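Local coordinates for protein succinylglutamate desuccinylase (Chromobacterium violaceum, PDB 1YW4) that probably hydrolyses N-succinyl-L-glutamate to succinate and L-glutamate, the last step of arginine breakdown by the AST pathway, using one zinc ion per subunit, at residues Val49-Gly54 with Gly234-Leu239; Leu144-His149 with Arg174-Trp179; Thr197-Thr202 with Ala210-Leu215. All coordinates share one frame; numbering follows the deposited sequence.

Contact 1 (Val49-Gly54 with Gly234-Leu239)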
# COMPACT_ATOMS: atom_id res chain seq x y z
N VAL A 49 -27.42 9.50 -14.17
CA VAL A 49 -26.16 9.25 -14.85
C VAL A 49 -25.63 10.46 -15.58
O VAL A 49 -26.34 11.10 -16.35
CB VAL A 49 -26.32 8.06 -15.83
CG1 VAL A 49 -25.04 7.86 -16.63
CG2 VAL A 49 -26.65 6.79 -15.04
N LEU A 50 -24.36 10.80 -15.32
CA LEU A 50 -23.70 11.92 -15.98
C LEU A 50 -22.60 11.35 -16.87
O LEU A 50 -21.69 10.69 -16.37
CB LEU A 50 -23.08 12.87 -14.96
CG LEU A 50 -22.17 13.97 -15.54
CD1 LEU A 50 -22.96 14.78 -16.56
CD2 LEU A 50 -21.65 14.88 -14.43
N LEU A 51 -22.70 11.56 -18.17
CA LEU A 51 -21.67 11.10 -19.09
C LEU A 51 -21.05 12.34 -19.73
O LEU A 51 -21.73 13.12 -20.39
CB LEU A 51 -22.26 10.22 -20.20
CG LEU A 51 -23.06 8.96 -19.81
CD1 LEU A 51 -23.50 8.25 -21.10
CD2 LEU A 51 -22.22 8.04 -18.95
N SER A 52 -19.76 12.53 -19.50
CA SER A 52 -19.10 13.67 -20.10
C SER A 52 -18.03 13.12 -21.04
O SER A 52 -17.39 12.11 -20.75
CB SER A 52 -18.49 14.57 -19.02
OG SER A 52 -17.60 13.86 -18.17
N CYS A 53 -17.89 13.77 -22.19
CA CYS A 53 -16.90 13.35 -23.18
C CYS A 53 -16.38 14.59 -23.87
O CYS A 53 -16.98 15.65 -23.77
CB CYS A 53 -17.54 12.41 -24.21
SG CYS A 53 -18.97 13.08 -25.08
N GLY A 54 -15.25 14.47 -24.56
CA GLY A 54 -14.73 15.64 -25.24
C GLY A 54 -14.17 16.69 -24.29
O GLY A 54 -14.12 17.86 -24.64
N GLY A 234 -21.75 -1.33 -24.64
CA GLY A 234 -22.81 -2.21 -24.17
C GLY A 234 -23.12 -1.99 -22.70
O GLY A 234 -24.28 -2.01 -22.29
N ALA A 235 -22.08 -1.77 -21.90
CA ALA A 235 -22.26 -1.55 -20.48
C ALA A 235 -23.02 -0.25 -20.23
O ALA A 235 -23.83 -0.16 -19.31
CB ALA A 235 -20.91 -1.51 -19.79
N LEU A 236 -22.78 0.74 -21.08
CA LEU A 236 -23.45 2.04 -20.95
C LEU A 236 -24.90 1.92 -21.42
O LEU A 236 -25.82 2.38 -20.74
CB LEU A 236 -22.72 3.09 -21.78
CG LEU A 236 -22.21 4.36 -21.09
CD1 LEU A 236 -21.72 4.08 -19.68
CD2 LEU A 236 -21.10 4.97 -21.95
N ARG A 237 -25.11 1.30 -22.58
CA ARG A 237 -26.47 1.13 -23.08
C ARG A 237 -27.29 0.30 -22.08
O ARG A 237 -28.49 0.54 -21.89
CB ARG A 237 -26.46 0.44 -24.44
CG ARG A 237 -25.95 1.32 -25.58
CD ARG A 237 -25.72 0.49 -26.84
NE ARG A 237 -25.29 1.32 -27.96
CZ ARG A 237 -26.12 1.92 -28.81
NH1 ARG A 237 -27.43 1.79 -28.67
NH2 ARG A 237 -25.64 2.67 -29.79
N GLY A 238 -26.64 -0.66 -21.43
CA GLY A 238 -27.33 -1.49 -20.46
C GLY A 238 -27.67 -0.72 -19.20
O GLY A 238 -28.68 -0.99 -18.54
N LEU A 239 -26.83 0.24 -18.85
CA LEU A 239 -27.06 1.05 -17.67
C LEU A 239 -28.27 1.96 -17.89
O LEU A 239 -29.16 2.04 -17.05
CB LEU A 239 -25.83 1.90 -17.35
CG LEU A 239 -26.03 2.93 -16.25
CD1 LEU A 239 -26.47 2.22 -14.97
CD2 LEU A 239 -24.75 3.71 -16.01
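Val49 and Leu239 meet tip to tip, a methyl of the strand valine pressed against a methyl of the helix leucine, with Val49 CG2 lying 3.7 Å from Leu239 CD2. The touching branch of Val49 stands anti to its own carbonyl carbon, whereas CG1 takes the position anti to the backbone N (chi1 176°). Two residues further along the strand, on the same side, Leu51 repeats the theme with Leu236, but here both branches of each leucine take part: Leu51 CD2 faces Leu236 CD1 at 4.1 Å, while Leu51 CD1 sits 4.1 Å from Leu236 CG, with Leu236 CD2 hardly further away. Alternation along the strand sends Leu50 and Ser52 to the other side of the sheet. The two pairs thus illustrate how a helix packs on the face of the central sheet in the zinc-carboxypeptidase-like catalytic domain of the AspA/AstE family: strand 48-53 offers alternate residues, and helix 230-241 answers with two that are three positions apart. The backbones stay well separated, the CA atoms of Val49 and Leu239 being 8.7 Å apart, and side-chain ends bridge the interval. Met69 of helix 61-75 touches both Leu51 and Leu236, and Leu239 also reaches Leu144 and Tyr146 on the neighbouring strand. On a more exposed part of helix 230-241, Arg237 forms salt bridges with Asp72 and Asp233.

Contact 2 (Leu144-His149 with Arg174-Trp179). With ZN (zinc ion), chain C.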
# COMPACT_ATOMS: atom_id res chain seq x y z
N LEU A 144 -24.18 8.61 -10.64
CA LEU A 144 -23.05 8.06 -11.39
C LEU A 144 -22.50 8.99 -12.46
O LEU A 144 -23.24 9.52 -13.28
CB LEU A 144 -23.47 6.74 -12.03
CG LEU A 144 -24.07 5.67 -11.11
CD1 LEU A 144 -24.63 4.53 -11.96
CD2 LEU A 144 -23.01 5.16 -10.16
N HIS A 145 -21.18 9.15 -12.46
CA HIS A 145 -20.49 10.00 -13.42
C HIS A 145 -19.30 9.31 -14.06
O HIS A 145 -18.37 8.90 -13.37
CB HIS A 145 -20.02 11.28 -12.72
CG HIS A 145 -19.21 12.18 -13.61
ND1 HIS A 145 -19.33 12.16 -14.98
CD2 HIS A 145 -18.31 13.14 -13.32
CE1 HIS A 145 -18.53 13.08 -15.50
NE2 HIS A 145 -17.90 13.69 -14.51
N TYR A 146 -19.33 9.17 -15.38
CA TYR A 146 -18.23 8.56 -16.09
C TYR A 146 -17.73 9.61 -17.07
O TYR A 146 -18.44 10.05 -17.97
CB TYR A 146 -18.69 7.31 -16.85
CG TYR A 146 -19.35 6.29 -15.95
CD1 TYR A 146 -18.61 5.59 -14.99
CD2 TYR A 146 -20.72 6.08 -16.01
CE1 TYR A 146 -19.23 4.70 -14.11
CE2 TYR A 146 -21.35 5.19 -15.14
CZ TYR A 146 -20.60 4.51 -14.20
OH TYR A 146 -21.23 3.65 -13.33
N ASP A 147 -16.50 10.05 -16.81
CA ASP A 147 -15.87 11.04 -17.66
C ASP A 147 -15.03 10.17 -18.61
O ASP A 147 -14.05 9.55 -18.19
CB ASP A 147 -15.01 11.98 -16.82
CG ASP A 147 -14.40 13.08 -17.64
OD1 ASP A 147 -15.03 13.46 -18.66
OD2 ASP A 147 -13.31 13.57 -17.27
N LEU A 148 -15.45 10.14 -19.87
CA LEU A 148 -14.83 9.32 -20.91
C LEU A 148 -13.66 9.96 -21.66
O LEU A 148 -13.81 11.03 -22.24
CB LEU A 148 -15.92 8.90 -21.90
CG LEU A 148 -17.25 8.50 -21.26
CD1 LEU A 148 -18.24 8.01 -22.33
CD2 LEU A 148 -16.99 7.40 -20.24
N HIS A 149 -12.52 9.27 -21.68
CA HIS A 149 -11.32 9.76 -22.33
C HIS A 149 -10.63 8.69 -23.18
O HIS A 149 -10.93 7.50 -23.07
CB HIS A 149 -10.31 10.23 -21.27
CG HIS A 149 -10.75 11.42 -20.47
ND1 HIS A 149 -10.16 12.65 -20.59
CD2 HIS A 149 -11.70 11.55 -19.52
CE1 HIS A 149 -10.72 13.50 -19.75
NE2 HIS A 149 -11.66 12.85 -19.08
N ARG A 174 -16.76 -1.10 -4.14
CA ARG A 174 -16.39 -2.21 -5.00
C ARG A 174 -17.50 -2.66 -5.93
O ARG A 174 -17.26 -3.42 -6.87
CB ARG A 174 -15.89 -3.38 -4.14
CG ARG A 174 -16.73 -3.66 -2.91
CD ARG A 174 -15.92 -4.49 -1.94
NE ARG A 174 -15.48 -5.74 -2.54
CZ ARG A 174 -14.35 -6.37 -2.21
NH1 ARG A 174 -13.56 -5.86 -1.28
NH2 ARG A 174 -14.03 -7.52 -2.80
N GLU A 175 -18.71 -2.19 -5.68
CA GLU A 175 -19.84 -2.53 -6.54
C GLU A 175 -19.58 -1.89 -7.91
O GLU A 175 -19.89 -2.47 -8.95
CB GLU A 175 -21.14 -1.99 -5.93
CG GLU A 175 -22.38 -2.80 -6.26
CD GLU A 175 -22.60 -2.92 -7.75
OE1 GLU A 175 -22.83 -1.88 -8.40
OE2 GLU A 175 -22.55 -4.06 -8.26
N GLN A 176 -19.01 -0.69 -7.90
CA GLN A 176 -18.70 0.02 -9.14
C GLN A 176 -17.45 -0.57 -9.78
O GLN A 176 -17.33 -0.62 -11.00
CB GLN A 176 -18.51 1.51 -8.87
CG GLN A 176 -19.83 2.28 -8.82
CD GLN A 176 -20.54 2.27 -10.16
OE1 GLN A 176 -20.02 2.78 -11.16
NE2 GLN A 176 -21.74 1.69 -10.20
N LEU A 177 -16.51 -1.00 -8.95
CA LEU A 177 -15.29 -1.61 -9.46
C LEU A 177 -15.68 -2.86 -10.23
O LEU A 177 -15.06 -3.22 -11.23
CB LEU A 177 -14.35 -1.98 -8.31
CG LEU A 177 -13.63 -0.81 -7.65
CD1 LEU A 177 -12.80 -1.29 -6.46
CD2 LEU A 177 -12.75 -0.13 -8.68
N ALA A 178 -16.74 -3.52 -9.76
CA ALA A 178 -17.22 -4.73 -10.41
C ALA A 178 -17.77 -4.38 -11.79
O ALA A 178 -17.41 -5.01 -12.79
CB ALA A 178 -18.29 -5.38 -9.56
N TRP A 179 -18.64 -3.38 -11.84
CA TRP A 179 -19.24 -2.93 -13.09
C TRP A 179 -18.16 -2.54 -14.09
O TRP A 179 -18.26 -2.82 -15.28
CB TRP A 179 -20.14 -1.73 -12.85
CG TRP A 179 -20.93 -1.32 -14.05
CD1 TRP A 179 -22.10 -1.85 -14.48
CD2 TRP A 179 -20.62 -0.25 -14.96
NE1 TRP A 179 -22.55 -1.19 -15.59
CE2 TRP A 179 -21.66 -0.20 -15.91
CE3 TRP A 179 -19.56 0.66 -15.06
CZ2 TRP A 179 -21.68 0.74 -16.95
CZ3 TRP A 179 -19.58 1.60 -16.09
CH2 TRP A 179 -20.63 1.63 -17.02
ZN ZN C . -8.21 12.92 -21.84
O HOH W 1 -22.80 1.49 -13.19
O HOH W 2 -6.73 11.12 -21.84
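Tyr146 OH donates to Gln176 OE1 over 2.6 Å, meeting the amide oxygen at a C=O...O angle of 128° and tilted 18° from the carbonyl plane. OE1 lies in the plane of the phenol ring at its edge, while one ring face is taken by the six-membered ring of Trp179 in an offset stack, centroids 4.8 Å apart and planes at 22°. Water 1 ties the group together: it donates to Tyr146 OH at 2.7 Å, accepts from Gln176 NE2 at 3.2 Å and sits over the middle of the indole. A bend at chi2 turns the Gln176 amide toward the tyrosine, and Leu144 CD2 packs 3.7 Å from Gln176 NE2. This polar-aromatic cluster joins helix 174-181 to strand 143-151 in the catalytic domain, a zinc-exopeptidase-like fold. Further out, Ala235 and Leu236 of helix 230-241 touch Trp179. At the far end of the same strand segment, His149 ND1 binds zinc at 2.3 Å together with His56, Glu59 and water 2. His149 NE2 donates to Asp147 OD2 at 2.6 Å, in the imidazole plane but from above the carboxylate plane, probably steadying the imidazole, and Ser52 bonds the other oxygen of that carboxylate.

Contact 3 (Thr197-Thr202 with Ala210-Leu215)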
# COMPACT_ATOMS: atom_id res chain seq x y z
N THR A 197 -9.71 17.59 -11.60
CA THR A 197 -10.40 16.86 -12.65
C THR A 197 -11.91 16.89 -12.47
O THR A 197 -12.41 17.13 -11.37
CB THR A 197 -9.96 15.40 -12.68
OG1 THR A 197 -10.22 14.81 -11.41
CG2 THR A 197 -8.48 15.29 -12.99
N PHE A 198 -12.63 16.64 -13.55
CA PHE A 198 -14.07 16.66 -13.48
C PHE A 198 -14.58 15.55 -12.57
O PHE A 198 -15.50 15.76 -11.77
CB PHE A 198 -14.65 16.52 -14.89
CG PHE A 198 -16.09 16.96 -15.01
CD1 PHE A 198 -16.68 17.75 -14.02
CD2 PHE A 198 -16.86 16.59 -16.11
CE1 PHE A 198 -18.01 18.17 -14.13
CE2 PHE A 198 -18.19 17.00 -16.23
CZ PHE A 198 -18.77 17.79 -15.23
N SER A 199 -13.99 14.36 -12.65
CA SER A 199 -14.43 13.24 -11.82
C SER A 199 -14.18 13.50 -10.33
O SER A 199 -14.91 12.99 -9.47
CB SER A 199 -13.78 11.92 -12.25
OG SER A 199 -12.39 11.92 -12.01
N TYR A 200 -13.15 14.26 -10.00
CA TYR A 200 -12.89 14.57 -8.60
C TYR A 200 -13.98 15.53 -8.13
O TYR A 200 -14.58 15.33 -7.07
CB TYR A 200 -11.52 15.24 -8.42
CG TYR A 200 -11.28 15.65 -6.99
CD1 TYR A 200 -11.12 14.69 -6.00
CD2 TYR A 200 -11.27 16.99 -6.62
CE1 TYR A 200 -10.98 15.05 -4.67
CE2 TYR A 200 -11.13 17.37 -5.30
CZ TYR A 200 -10.98 16.39 -4.33
OH TYR A 200 -10.84 16.74 -3.01
N PHE A 201 -14.24 16.56 -8.93
CA PHE A 201 -15.27 17.55 -8.59
C PHE A 201 -16.61 16.92 -8.28
O PHE A 201 -17.21 17.20 -7.24
CB PHE A 201 -15.46 18.57 -9.73
CG PHE A 201 -16.63 19.50 -9.51
CD1 PHE A 201 -16.56 20.52 -8.57
CD2 PHE A 201 -17.83 19.29 -10.18
CE1 PHE A 201 -17.67 21.32 -8.29
CE2 PHE A 201 -18.95 20.08 -9.91
CZ PHE A 201 -18.87 21.10 -8.96
N THR A 202 -17.10 16.05 -9.16
CA THR A 202 -18.40 15.42 -8.92
C THR A 202 -18.37 14.47 -7.73
O THR A 202 -19.31 14.43 -6.93
CB THR A 202 -18.94 14.69 -10.18
OG1 THR A 202 -17.98 13.74 -10.64
CG2 THR A 202 -19.22 15.70 -11.30
N ALA A 210 -17.97 8.88 -9.12
CA ALA A 210 -17.41 9.37 -10.37
C ALA A 210 -16.07 8.74 -10.73
O ALA A 210 -15.25 8.45 -9.86
CB ALA A 210 -17.27 10.88 -10.28
N PHE A 211 -15.86 8.52 -12.02
CA PHE A 211 -14.61 7.93 -12.48
C PHE A 211 -14.16 8.55 -13.80
O PHE A 211 -14.97 9.03 -14.59
CB PHE A 211 -14.77 6.42 -12.69
CG PHE A 211 -15.47 5.70 -11.56
CD1 PHE A 211 -16.86 5.66 -11.51
CD2 PHE A 211 -14.74 5.10 -10.55
CE1 PHE A 211 -17.52 5.02 -10.45
CE2 PHE A 211 -15.39 4.46 -9.48
CZ PHE A 211 -16.78 4.42 -9.44
N THR A 212 -12.85 8.57 -14.03
CA THR A 212 -12.30 9.05 -15.29
C THR A 212 -12.01 7.71 -15.98
O THR A 212 -11.35 6.85 -15.40
CB THR A 212 -10.96 9.81 -15.10
OG1 THR A 212 -11.18 11.01 -14.35
CG2 THR A 212 -10.36 10.17 -16.45
N LEU A 213 -12.53 7.53 -17.20
CA LEU A 213 -12.31 6.28 -17.94
C LEU A 213 -11.43 6.48 -19.17
O LEU A 213 -11.80 7.22 -20.07
CB LEU A 213 -13.64 5.66 -18.38
CG LEU A 213 -14.69 5.35 -17.31
CD1 LEU A 213 -15.88 4.61 -17.92
CD2 LEU A 213 -14.06 4.53 -16.21
N GLU A 214 -10.27 5.84 -19.19
CA GLU A 214 -9.36 5.89 -20.33
C GLU A 214 -9.73 4.63 -21.10
O GLU A 214 -9.32 3.54 -20.73
CB GLU A 214 -7.90 5.82 -19.85
CG GLU A 214 -7.39 7.10 -19.20
CD GLU A 214 -7.26 8.25 -20.19
OE1 GLU A 214 -6.98 7.99 -21.37
OE2 GLU A 214 -7.42 9.41 -19.77
N LEU A 215 -10.52 4.80 -22.16
CA LEU A 215 -11.02 3.69 -22.96
C LEU A 215 -10.17 3.23 -24.13
O LEU A 215 -10.50 2.23 -24.76
CB LEU A 215 -12.43 4.05 -23.45
CG LEU A 215 -13.38 4.41 -22.31
CD1 LEU A 215 -14.66 5.05 -22.84
CD2 LEU A 215 -13.68 3.14 -21.53
O HOH W 3 -12.19 13.50 -14.94
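This is a close, partly polar helix-on-strand contact, in which the first turn of helix 198-205 runs nearly antiparallel to strand 209-215 beside the zinc site of the catalytic domain. The axes of the two short segments approach to 6.9 Å at 171°, a closeness consistent with the small residues there: Ser199 and Ala210 have CA atoms only 5.1 Å apart, and Ala210 CB rests 3.3 Å from Ser199 O. The polar link lies one alternation along the strand, where Ser199 OG and Thr212 OG1 share a hydrogen bond of 2.8 Å. Ser199 OG is placed between its backbone N and carbonyl carbon (chi1 67°), which carries it toward the strand; Thr212 OG1 comes from a chi1 of -65°, anti to the carbonyl carbon. Water 3 links Thr212 OG1 at 2.8 Å with Ser199 N, from which it accepts. Thr197 caps the helix, its OG1 accepting from Tyr200 N. Phe211, whose CB points away from the helix, meets Tyr163 edge-to-face and touches Gln176. Thr212 also touches the zinc ligand His149, and Glu214, the predicted active-site residue, follows two positions later on the strand. Thr212 OG1 is thus held by both a hydroxyl and a water within a buried interface, and an amide N-H of the first helical turn is engaged through that water, on the side of the strand where Thr212 touches His149.

In the fold
Contacts 1, 2 and 3 meet on three adjacent parallel strands, 48-53, 143-151 and 209-215, in the middle of the catalytic domain. Contact 2 has its centre 9 Å from each of the others, which are 13 Å apart. Helices 230-241 and 174-181 pack on one face of these strands; helix 198-205 lies on the other, where Phe198 reaches Ser52. Along the chain, contact 2 closes before contact 3 opens, and both are nested within the long loop closed by contact 1. The shared sheet thus brings distant sequence together: probable backbone hydrogen bonds join Leu213 to both Asp147 and His149, setting a zinc ligand alongside the strand that carries the predicted active-site residue Glu214.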